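Local coordinates for carbohydrate binding protein (Flavobacterium johnsoniae, PDB 3HZB) that binds calcium ions through its betagamma-crystallin domain, the part described here, and as a full-length protein probably also binds carbohydrate, at residues L18-N24 with S80-A86; D1-V5 with L41-Y47; I50-D54 with L71-W75; D8-T12 with D67-L71. One frame throughout, in Å; residues are numbered along the deposited sequence.

How the contacts relate
Contacts 1 and 2 are strand pairings, one in each antiparallel sheet, and they meet where Val84 of one sheet packs on Ile3 of the other; Leu18, at the end of strand 15-18, also probably donates its N-H to Ile3 O within the three-stranded sheet. Contact 3 is the buried one: indole and leucine packing with a single side-chain amide bond, carrying no regular pairing. Contact 4 lies at the surface and relies on a disulfide and one backbone bond between loops. Contacts 1 and 3 share one calcium ion and adjoining strands 81-86 and 47-52; contacts 2 and 4 share another, at the interface with the second subunit. Leu71 belongs to both contacts 3 and 4.

Contact 1 of 4, residues L18-N24 with S80-A86; sequences LTIGDYN and SSIRVIA. With CA (calcium ion), chain M.
Strands 21-23 and 81-86 run antiparallel, their axes 4.7 Å apart at an angle of 171°, with Gly21-Val84 and Tyr23-Ile82 as hydrogen-bonded pairs on either side of the non-hydrogen-bonded pair Asp22-Arg83. Each hydrogen-bonded pair is closed by two backbone bonds; the shortest, Tyr23 N to Ile82 O, measures 2.7 Å. The side chains of Asp22 and Arg83 lie alongside each other, pointing the same way. Arg83 bends at chi3 (61°), folding NE back to within 2.8 Å of Asp22 OD1 in a salt bridge. OD1 lies close to the guanidinium plane, whereas NE meets it from well above the carboxylate plane. One water bridges Asp22 OD2 and Arg83 NH2; a second donates to Asp22 OD1 and Val84 O, tying the carboxylate to the strand. Arg83 NH1 turns to Tyr52 OH. This pairing places 21-23 at the edge of the four-stranded sheet of the betagamma-crystallin fold, next to the strand that ends the second Greek key. The face carrying Tyr23, Ile82 and Val84 is mostly apolar. Val84 CB sits 3.2 Å from Thr19 O, and its CG2 branch reaches Leu18 CB at 3.9 Å and comes obliquely to Tyr23 CE1 at 4.1 Å. Leu18 CD2 lies over one face of the Tyr23 ring, toward the rim, while Tyr23 OH accepts a nearly straight bond from Thr19 N (2.9 Å), fixing the far end of the ring. Just before strand 81-86, Ser80 OG, also hydrogen-bonded to Asn35, binds a calcium ion at 2.6 Å, a site completed by Asp36, Gln53, Lys78 and waters.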
# COMPACT_ATOMS: atom_id res chain seq x y z
N LEU B 18 -3.21 13.30 -2.93
CA LEU B 18 -2.70 13.64 -4.25
C LEU B 18 -3.32 12.77 -5.34
O LEU B 18 -3.72 11.63 -5.09
CB LEU B 18 -1.18 13.47 -4.30
CG LEU B 18 -0.32 13.97 -3.14
CD1 LEU B 18 1.14 13.63 -3.41
CD2 LEU B 18 -0.51 15.46 -2.95
N THR B 19 -3.41 13.32 -6.55
CA THR B 19 -3.94 12.59 -7.69
C THR B 19 -2.87 12.70 -8.77
O THR B 19 -1.80 13.27 -8.53
CB THR B 19 -5.27 13.19 -8.21
OG1 THR B 19 -5.10 14.58 -8.51
CG2 THR B 19 -6.37 13.03 -7.17
N ILE B 20 -3.15 12.16 -9.95
CA ILE B 20 -2.19 12.24 -11.05
C ILE B 20 -1.80 13.70 -11.28
O ILE B 20 -2.66 14.58 -11.32
CB ILE B 20 -2.79 11.67 -12.35
CG1 ILE B 20 -2.95 10.16 -12.24
CG2 ILE B 20 -1.91 12.04 -13.54
CD1 ILE B 20 -1.64 9.41 -12.10
N GLY B 21 -0.50 13.95 -11.42
CA GLY B 21 -0.07 15.32 -11.64
C GLY B 21 1.25 15.65 -10.97
O GLY B 21 1.86 14.81 -10.30
N ASP B 22 1.69 16.89 -11.13
CA ASP B 22 2.96 17.34 -10.56
C ASP B 22 2.75 18.31 -9.41
O ASP B 22 1.97 19.26 -9.52
CB ASP B 22 3.82 17.98 -11.65
CG ASP B 22 4.04 17.06 -12.84
OD1 ASP B 22 4.27 15.86 -12.62
OD2 ASP B 22 3.98 17.55 -13.99
N TYR B 23 3.44 18.06 -8.31
CA TYR B 23 3.32 18.89 -7.13
C TYR B 23 4.63 19.52 -6.68
O TYR B 23 5.48 18.85 -6.08
CB TYR B 23 2.76 18.08 -5.96
CG TYR B 23 1.36 17.55 -6.16
CD1 TYR B 23 1.13 16.45 -6.99
CD2 TYR B 23 0.27 18.14 -5.53
CE1 TYR B 23 -0.16 15.95 -7.18
CE2 TYR B 23 -1.02 17.66 -5.72
CZ TYR B 23 -1.22 16.56 -6.54
OH TYR B 23 -2.50 16.08 -6.73
N ASN B 24 4.82 20.81 -6.97
CA ASN B 24 6.01 21.48 -6.49
C ASN B 24 5.69 21.84 -5.04
O ASN B 24 4.58 21.58 -4.57
CB ASN B 24 6.37 22.72 -7.33
CG ASN B 24 5.23 23.72 -7.46
OD1 ASN B 24 5.32 24.66 -8.27
ND2 ASN B 24 4.18 23.56 -6.69
N SER B 80 10.65 17.59 -1.07
CA SER B 80 10.34 18.98 -1.41
C SER B 80 9.40 19.14 -2.60
O SER B 80 8.85 20.21 -2.82
CB SER B 80 11.62 19.77 -1.65
OG SER B 80 12.27 20.00 -0.42
N SER B 81 9.25 18.07 -3.38
CA SER B 81 8.34 18.07 -4.51
C SER B 81 8.03 16.62 -4.88
O SER B 81 8.82 15.71 -4.60
CB SER B 81 8.92 18.84 -5.71
OG SER B 81 10.15 18.32 -6.16
N ILE B 82 6.87 16.42 -5.49
CA ILE B 82 6.41 15.09 -5.85
C ILE B 82 5.65 15.08 -7.16
O ILE B 82 4.99 16.06 -7.52
CB ILE B 82 5.44 14.54 -4.78
CG1 ILE B 82 6.12 14.52 -3.41
CG2 ILE B 82 4.95 13.16 -5.16
CD1 ILE B 82 5.18 14.16 -2.27
N ARG B 83 5.74 13.96 -7.87
CA ARG B 83 5.02 13.78 -9.11
C ARG B 83 4.33 12.43 -9.01
O ARG B 83 4.95 11.43 -8.64
CB ARG B 83 5.97 13.81 -10.31
CG ARG B 83 6.59 15.19 -10.55
CD ARG B 83 7.52 15.17 -11.74
NE ARG B 83 6.82 14.81 -12.96
CZ ARG B 83 7.28 13.93 -13.85
NH1 ARG B 83 8.45 13.33 -13.63
NH2 ARG B 83 6.59 13.66 -14.95
N VAL B 84 3.04 12.43 -9.30
CA VAL B 84 2.23 11.23 -9.24
C VAL B 84 1.96 10.80 -10.68
O VAL B 84 1.48 11.60 -11.49
CB VAL B 84 0.88 11.50 -8.53
CG1 VAL B 84 0.05 10.23 -8.48
CG2 VAL B 84 1.15 12.02 -7.12
N ILE B 85 2.28 9.55 -10.99
CA ILE B 85 2.09 9.01 -12.34
C ILE B 85 1.45 7.63 -12.29
O ILE B 85 1.41 6.98 -11.25
CB ILE B 85 3.44 8.89 -13.08
CG1 ILE B 85 4.35 7.89 -12.37
CG2 ILE B 85 4.12 10.25 -13.17
CD1 ILE B 85 5.67 7.65 -13.06
N ALA B 86 0.95 7.17 -13.43
CA ALA B 86 0.33 5.86 -13.51
C ALA B 86 1.39 4.79 -13.30
O ALA B 86 2.57 5.00 -13.60
CB ALA B 86 -0.35 5.68 -14.86
CA CA M . 14.26 18.81 0.66
O HOH W 1 2.57 13.58 -13.29
O HOH W 2 4.73 15.61 -16.03
O HOH W 3 16.43 17.29 0.88
O HOH W 4 16.02 20.37 2.21
O HOH W 5 16.20 20.32 -0.52

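Contact 2 of 4, residues D1-V5 with L41-Y47; sequences DVITV and LRITQGY. With CA (calcium ion), chain K.
Val2 CG1 sits over one face of the Tyr47 ring, 3.5 Å from its centroid and 18° off the normal, in a CH-pi contact that is the tightest side-chain packing here. A chi1 of -65°, with CG1 anti to the carbonyl carbon of Val2, turns this methyl onto the ring face, and the two side chains cross at about a right angle. A type II turn from Thr44 to Tyr47 brings the ring back to Val2, just ahead of strand 3-5. Further along, Ile3 CG1 packs on Ile43 CB, and Val5 CG1 lies alongside Leu41 CD2 at 3.8 Å, the Val5 and Leu41 side chains pointing the same way into the interior. Between these pairs Thr4 and Arg42 exchange two backbone bonds, and Val2 O receives Thr44 N at 2.8 Å. Strands 3-5 and 41-43 are antiparallel, with axes 4.7 Å apart.

Asp1 and Thr44 form a wetter, looser side, where a water 2.6 Å from Thr44 OG1 donates to Asp1 O. Thr4 and Arg42 instead face the second subunit, bonding to its Gln45 and Asn65. Beside them Ile43 O binds a calcium ion at 2.9 Å, together with Asp67 OD1 and the same two residues of the second subunit. Val2 and Ile3 both face Leu18, a classic beta bulge in the middle strand of the three-stranded betagamma-crystallin sheet, against strand 15-18.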
# COMPACT_ATOMS: atom_id res chain seq x y z
N ASP B 1 -8.41 10.48 -4.34
CA ASP B 1 -6.93 10.55 -4.20
C ASP B 1 -6.30 9.17 -4.23
O ASP B 1 -6.61 8.31 -3.40
CB ASP B 1 -6.56 11.25 -2.89
CG ASP B 1 -7.08 12.67 -2.82
OD1 ASP B 1 -6.79 13.46 -3.74
OD2 ASP B 1 -7.78 12.99 -1.84
N VAL B 2 -5.41 8.95 -5.19
CA VAL B 2 -4.74 7.67 -5.33
C VAL B 2 -3.49 7.59 -4.46
O VAL B 2 -2.91 6.52 -4.29
CB VAL B 2 -4.34 7.41 -6.79
CG1 VAL B 2 -5.59 7.27 -7.65
CG2 VAL B 2 -3.47 8.55 -7.30
N ILE B 3 -3.09 8.73 -3.91
CA ILE B 3 -1.91 8.77 -3.05
C ILE B 3 -2.13 9.73 -1.88
O ILE B 3 -2.64 10.83 -2.06
CB ILE B 3 -0.66 9.21 -3.83
CG1 ILE B 3 -0.29 8.12 -4.85
CG2 ILE B 3 0.49 9.48 -2.88
CD1 ILE B 3 0.89 8.46 -5.71
N THR B 4 -1.78 9.28 -0.68
CA THR B 4 -1.91 10.12 0.50
C THR B 4 -0.55 10.19 1.17
O THR B 4 0.10 9.17 1.38
CB THR B 4 -2.95 9.54 1.49
OG1 THR B 4 -4.23 9.44 0.83
CG2 THR B 4 -3.09 10.45 2.70
N VAL B 5 -0.10 11.40 1.47
CA VAL B 5 1.18 11.59 2.13
C VAL B 5 0.93 12.03 3.56
O VAL B 5 0.11 12.92 3.81
CB VAL B 5 2.03 12.64 1.38
CG1 VAL B 5 2.34 12.12 -0.01
CG2 VAL B 5 1.29 13.97 1.29
N LEU B 41 3.54 7.20 3.28
CA LEU B 41 2.63 7.38 2.16
C LEU B 41 1.82 6.14 1.85
O LEU B 41 2.32 5.02 1.93
CB LEU B 41 3.38 7.72 0.87
CG LEU B 41 4.42 8.83 0.74
CD1 LEU B 41 5.74 8.38 1.36
CD2 LEU B 41 4.62 9.11 -0.74
N ARG B 42 0.56 6.34 1.48
CA ARG B 42 -0.29 5.24 1.08
C ARG B 42 -0.38 5.42 -0.43
O ARG B 42 -0.58 6.54 -0.92
CB ARG B 42 -1.69 5.34 1.68
CG ARG B 42 -1.82 4.87 3.12
CD ARG B 42 -3.26 5.01 3.58
NE ARG B 42 -3.42 4.72 5.00
CZ ARG B 42 -3.53 3.50 5.52
NH1 ARG B 42 -3.49 2.43 4.73
NH2 ARG B 42 -3.67 3.35 6.83
N ILE B 43 -0.21 4.34 -1.18
CA ILE B 43 -0.31 4.46 -2.62
C ILE B 43 -1.22 3.40 -3.21
O ILE B 43 -1.00 2.19 -3.06
CB ILE B 43 1.10 4.45 -3.27
CG1 ILE B 43 1.06 3.74 -4.61
CG2 ILE B 43 2.12 3.88 -2.30
CD1 ILE B 43 2.37 3.79 -5.33
N THR B 44 -2.28 3.87 -3.86
CA THR B 44 -3.26 2.99 -4.47
C THR B 44 -2.67 2.24 -5.66
O THR B 44 -1.97 2.81 -6.50
CB THR B 44 -4.50 3.78 -4.93
OG1 THR B 44 -5.13 4.36 -3.78
CG2 THR B 44 -5.50 2.87 -5.64
N GLN B 45 -2.95 0.94 -5.70
CA GLN B 45 -2.47 0.09 -6.77
C GLN B 45 -2.78 0.74 -8.11
O GLN B 45 -3.87 1.27 -8.32
CB GLN B 45 -3.17 -1.27 -6.69
CG GLN B 45 -2.56 -2.34 -7.56
CD GLN B 45 -3.40 -3.60 -7.54
OE1 GLN B 45 -3.94 -3.98 -6.49
NE2 GLN B 45 -3.52 -4.26 -8.68
N GLY B 46 -1.81 0.69 -9.02
CA GLY B 46 -2.00 1.28 -10.34
C GLY B 46 -1.43 2.67 -10.45
O GLY B 46 -1.43 3.27 -11.53
N TYR B 47 -0.93 3.20 -9.33
CA TYR B 47 -0.36 4.54 -9.31
C TYR B 47 0.94 4.53 -8.52
O TYR B 47 1.22 3.58 -7.80
CB TYR B 47 -1.34 5.51 -8.67
CG TYR B 47 -2.65 5.55 -9.40
CD1 TYR B 47 -2.81 6.35 -10.53
CD2 TYR B 47 -3.72 4.75 -9.01
CE1 TYR B 47 -3.99 6.34 -11.26
CE2 TYR B 47 -4.91 4.72 -9.73
CZ TYR B 47 -5.04 5.52 -10.86
OH TYR B 47 -6.21 5.51 -11.57
CA CA K . -2.14 0.65 -0.95
O HOH W 6 -7.59 5.30 -3.69
O HOH W 7 -3.92 2.91 -0.91

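Contact 3 of 4, residues I50-D54 with L71-W75; sequences ILYQD and LNTTW. With CA (calcium ion), chain M.
Trp75 sets its six-membered ring against the end of strand 47-52 and the chain corner at Gln53, within the second Greek key of the betagamma-crystallin domain. Leu51 supplies the apolar part of the first shell: its CB is 3.6 Å from Trp75 CZ3, the two side chains crossing obliquely, and its CD1 also reaches Leu71 CD2 at 4.3 Å. The backbone of Tyr52 meets the ring at its edge, Tyr52 CA lying in the ring plane. Gln53 approaches differently, with NE2 lying 3.1 Å above the indole plane and offset toward the rim, its amide turned 57° from the ring. Gln53 CG also touches the ring, at 3.7 Å from Trp75 CH2.

The bend of Gln53 at chi2 (-74°) folds its side chain back across the indole. NE2 then donates to Thr74 O at 3.0 Å, the donor tilted from the carbonyl plane, which ties the amide to the loop that carries the tryptophan. That loop is itself held by a backbone bond from Trp75 N to Asn72 O. Farther out, strand 60-64 packs on Trp75 through Thr62 and on Leu51 through Ile64, while Leu41 of the other sheet reaches both Leu51 and Leu71. Gln53 also serves a calcium ion, joined there by Asp36, Lys78 and Ser80: its backbone O coordinates the ion at 2.5 Å, and its OE1 accepts a 2.6 Å bond from a water on the same ion.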
# COMPACT_ATOMS: atom_id res chain seq x y z
N ILE B 50 6.72 9.73 -7.41
CA ILE B 50 8.14 9.93 -7.63
C ILE B 50 8.50 11.07 -6.68
O ILE B 50 7.98 12.18 -6.81
CB ILE B 50 8.45 10.40 -9.06
CG1 ILE B 50 7.87 9.43 -10.09
CG2 ILE B 50 9.96 10.55 -9.22
CD1 ILE B 50 8.40 8.01 -9.96
N LEU B 51 9.38 10.79 -5.72
CA LEU B 51 9.77 11.81 -4.75
C LEU B 51 11.04 12.52 -5.21
O LEU B 51 11.90 11.91 -5.84
CB LEU B 51 10.03 11.18 -3.38
CG LEU B 51 8.96 10.23 -2.83
CD1 LEU B 51 9.40 9.75 -1.45
CD2 LEU B 51 7.61 10.93 -2.75
N TYR B 52 11.13 13.80 -4.89
CA TYR B 52 12.30 14.60 -5.24
C TYR B 52 12.85 15.29 -3.99
O TYR B 52 12.09 15.78 -3.15
CB TYR B 52 11.93 15.66 -6.28
CG TYR B 52 11.48 15.08 -7.61
CD1 TYR B 52 12.39 14.87 -8.65
CD2 TYR B 52 10.15 14.73 -7.82
CE1 TYR B 52 11.98 14.31 -9.87
CE2 TYR B 52 9.73 14.18 -9.03
CZ TYR B 52 10.65 13.97 -10.05
OH TYR B 52 10.24 13.42 -11.24
N GLN B 53 14.17 15.33 -3.87
CA GLN B 53 14.80 15.97 -2.73
C GLN B 53 14.57 17.48 -2.74
O GLN B 53 14.32 18.08 -1.72
CB GLN B 53 16.31 15.69 -2.72
CG GLN B 53 16.72 14.27 -2.34
CD GLN B 53 16.56 13.98 -0.86
OE1 GLN B 53 16.84 14.83 -0.01
NE2 GLN B 53 16.14 12.77 -0.54
N ASP B 54 14.64 18.09 -3.91
CA ASP B 54 14.47 19.54 -3.98
C ASP B 54 13.16 19.95 -4.62
O ASP B 54 12.45 19.13 -5.20
CB ASP B 54 15.65 20.16 -4.74
CG ASP B 54 16.99 19.81 -4.12
OD1 ASP B 54 17.06 19.65 -2.89
OD2 ASP B 54 17.99 19.69 -4.87
N LEU B 71 9.54 6.48 5.78
CA LEU B 71 10.65 6.73 4.87
C LEU B 71 11.97 6.57 5.60
O LEU B 71 12.06 6.81 6.80
CB LEU B 71 10.54 8.14 4.29
CG LEU B 71 9.27 8.37 3.46
CD1 LEU B 71 9.16 9.83 3.08
CD2 LEU B 71 9.30 7.48 2.22
N ASN B 72 13.00 6.16 4.87
CA ASN B 72 14.31 5.95 5.48
C ASN B 72 15.03 7.27 5.76
O ASN B 72 14.49 8.35 5.49
CB ASN B 72 15.17 5.04 4.60
CG ASN B 72 15.44 5.63 3.23
OD1 ASN B 72 15.86 4.92 2.31
ND2 ASN B 72 15.23 6.93 3.08
N THR B 73 16.23 7.18 6.32
CA THR B 73 17.02 8.35 6.67
C THR B 73 17.28 9.29 5.50
O THR B 73 17.41 10.50 5.69
CB THR B 73 18.38 7.95 7.26
OG1 THR B 73 18.17 7.08 8.38
CG2 THR B 73 19.14 9.18 7.72
N THR B 74 17.36 8.74 4.30
CA THR B 74 17.63 9.53 3.11
C THR B 74 16.41 10.32 2.65
O THR B 74 16.54 11.40 2.07
CB THR B 74 18.09 8.63 1.94
OG1 THR B 74 19.30 7.95 2.31
CG2 THR B 74 18.37 9.47 0.70
N TRP B 75 15.22 9.79 2.91
CA TRP B 75 14.01 10.46 2.46
C TRP B 75 13.05 11.02 3.49
O TRP B 75 12.20 11.84 3.16
CB TRP B 75 13.24 9.55 1.51
CG TRP B 75 13.95 9.40 0.22
CD1 TRP B 75 14.84 8.42 -0.13
CD2 TRP B 75 13.90 10.31 -0.88
NE1 TRP B 75 15.34 8.67 -1.38
CE2 TRP B 75 14.79 9.82 -1.87
CE3 TRP B 75 13.19 11.49 -1.13
CZ2 TRP B 75 14.98 10.48 -3.09
CZ3 TRP B 75 13.39 12.15 -2.35
CH2 TRP B 75 14.28 11.63 -3.31
CA CA M . 14.26 18.81 0.66
O HOH W 3 16.43 17.29 0.88
O HOH W 5 16.20 20.32 -0.52
O HOH W 4 16.02 20.37 2.21

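Contact 4 of 4, residues D8-T12 with D67-L71; sequences DCNYT and DNSCL. With CA (calcium ion), chain K.
Cys9 and Cys70 are joined by a disulfide between two surface loops, the SG-SG bond 2.0 Å long with chi3 at 80°. Beside it, Asn10 N donates to Ser69 O at 2.6 Å, so the covalent link and a backbone bond hold the loops at neighbouring positions. Cys9 CB sits 3.3 Å from the same Ser69 O.

Tyr11 carries the remainder. From CB the side chain leaves with CG anti to its own carbonyl carbon (chi1 -39°), and the ring runs across the 67-71 loop. Along one side CE1 comes to Ser69 CB at 3.9 Å; on the other CE2 comes to Asn68 O at 3.5 Å. CZ lies by Ser69 CA. At the tip, OH packs 3.2 Å from Asp67 CB, the two side chains crossing at about a right angle; the approach of OH to Ser69 N has too poor an angle for a hydrogen bond. Elsewhere Tyr11 forms a cation-pi contact with Arg42.

Within the 67-71 loop, Asn68 OD1 accepts from Cys70 N, an Asx turn that shapes the chain just before the disulfide. Beyond the tyrosine hydroxyl, Asp67 OD1 binds a calcium ion at 2.9 Å. The 67-71 loop, packed by Tyr11 and tied to the 8-12 loop by the disulfide, thus supplies Asp67 to a calcium site between two subunits of this betagamma-crystallin domain.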
# COMPACT_ATOMS: atom_id res chain seq x y z
N ASP B 8 3.49 12.00 9.76
CA ASP B 8 4.20 11.04 10.61
C ASP B 8 4.27 9.64 10.03
O ASP B 8 3.57 9.30 9.07
CB ASP B 8 3.54 10.94 11.98
CG ASP B 8 3.56 12.25 12.73
OD1 ASP B 8 4.45 13.08 12.46
OD2 ASP B 8 2.69 12.45 13.61
N CYS B 9 5.12 8.81 10.63
CA CYS B 9 5.26 7.42 10.20
C CYS B 9 3.99 6.67 10.57
O CYS B 9 3.19 7.15 11.37
CB CYS B 9 6.50 6.80 10.85
SG CYS B 9 8.01 7.30 9.95
N ASN B 10 3.80 5.49 9.98
CA ASN B 10 2.62 4.67 10.25
C ASN B 10 1.31 5.32 9.82
O ASN B 10 0.27 5.12 10.46
CB ASN B 10 2.57 4.33 11.74
CG ASN B 10 3.71 3.43 12.16
OD1 ASN B 10 4.13 3.43 13.32
ND2 ASN B 10 4.23 2.64 11.22
N TYR B 11 1.36 6.09 8.75
CA TYR B 11 0.17 6.74 8.19
C TYR B 11 -0.65 7.53 9.20
O TYR B 11 -1.87 7.34 9.32
CB TYR B 11 -0.71 5.67 7.52
CG TYR B 11 0.10 4.63 6.77
CD1 TYR B 11 0.17 3.31 7.23
CD2 TYR B 11 0.84 4.98 5.65
CE1 TYR B 11 0.98 2.36 6.59
CE2 TYR B 11 1.65 4.04 5.00
CZ TYR B 11 1.71 2.74 5.47
OH TYR B 11 2.54 1.83 4.85
N THR B 12 0.01 8.42 9.93
CA THR B 12 -0.64 9.26 10.93
C THR B 12 -0.14 10.69 10.77
O THR B 12 0.81 10.95 10.03
CB THR B 12 -0.32 8.77 12.37
OG1 THR B 12 1.10 8.82 12.59
CG2 THR B 12 -0.81 7.35 12.58
N ASP B 67 2.59 1.15 -0.37
CA ASP B 67 2.57 1.83 0.92
C ASP B 67 3.93 1.77 1.62
O ASP B 67 4.55 0.70 1.69
CB ASP B 67 1.52 1.22 1.86
CG ASP B 67 0.11 1.35 1.32
OD1 ASP B 67 -0.12 2.19 0.43
OD2 ASP B 67 -0.78 0.61 1.81
N ASN B 68 4.38 2.91 2.13
CA ASN B 68 5.65 2.99 2.85
C ASN B 68 5.30 3.61 4.20
O ASN B 68 4.96 4.79 4.27
CB ASN B 68 6.65 3.87 2.10
CG ASN B 68 8.04 3.80 2.68
OD1 ASN B 68 8.24 4.00 3.88
ND2 ASN B 68 9.02 3.51 1.83
N SER B 69 5.40 2.81 5.25
CA SER B 69 5.04 3.27 6.59
C SER B 69 6.04 4.20 7.28
O SER B 69 5.71 4.79 8.30
CB SER B 69 4.79 2.06 7.49
OG SER B 69 5.97 1.28 7.62
N CYS B 70 7.24 4.32 6.74
CA CYS B 70 8.24 5.19 7.36
C CYS B 70 9.44 5.33 6.45
O CYS B 70 10.26 4.42 6.33
CB CYS B 70 8.67 4.57 8.70
SG CYS B 70 9.25 5.70 10.01
N LEU B 71 9.54 6.48 5.78
CA LEU B 71 10.65 6.73 4.87
C LEU B 71 11.97 6.57 5.60
O LEU B 71 12.06 6.81 6.80
CB LEU B 71 10.54 8.14 4.29
CG LEU B 71 9.27 8.37 3.46
CD1 LEU B 71 9.16 9.83 3.08
CD2 LEU B 71 9.30 7.48 2.22
CA CA K . -2.14 0.65 -0.95
O HOH W 7 -3.92 2.91 -0.91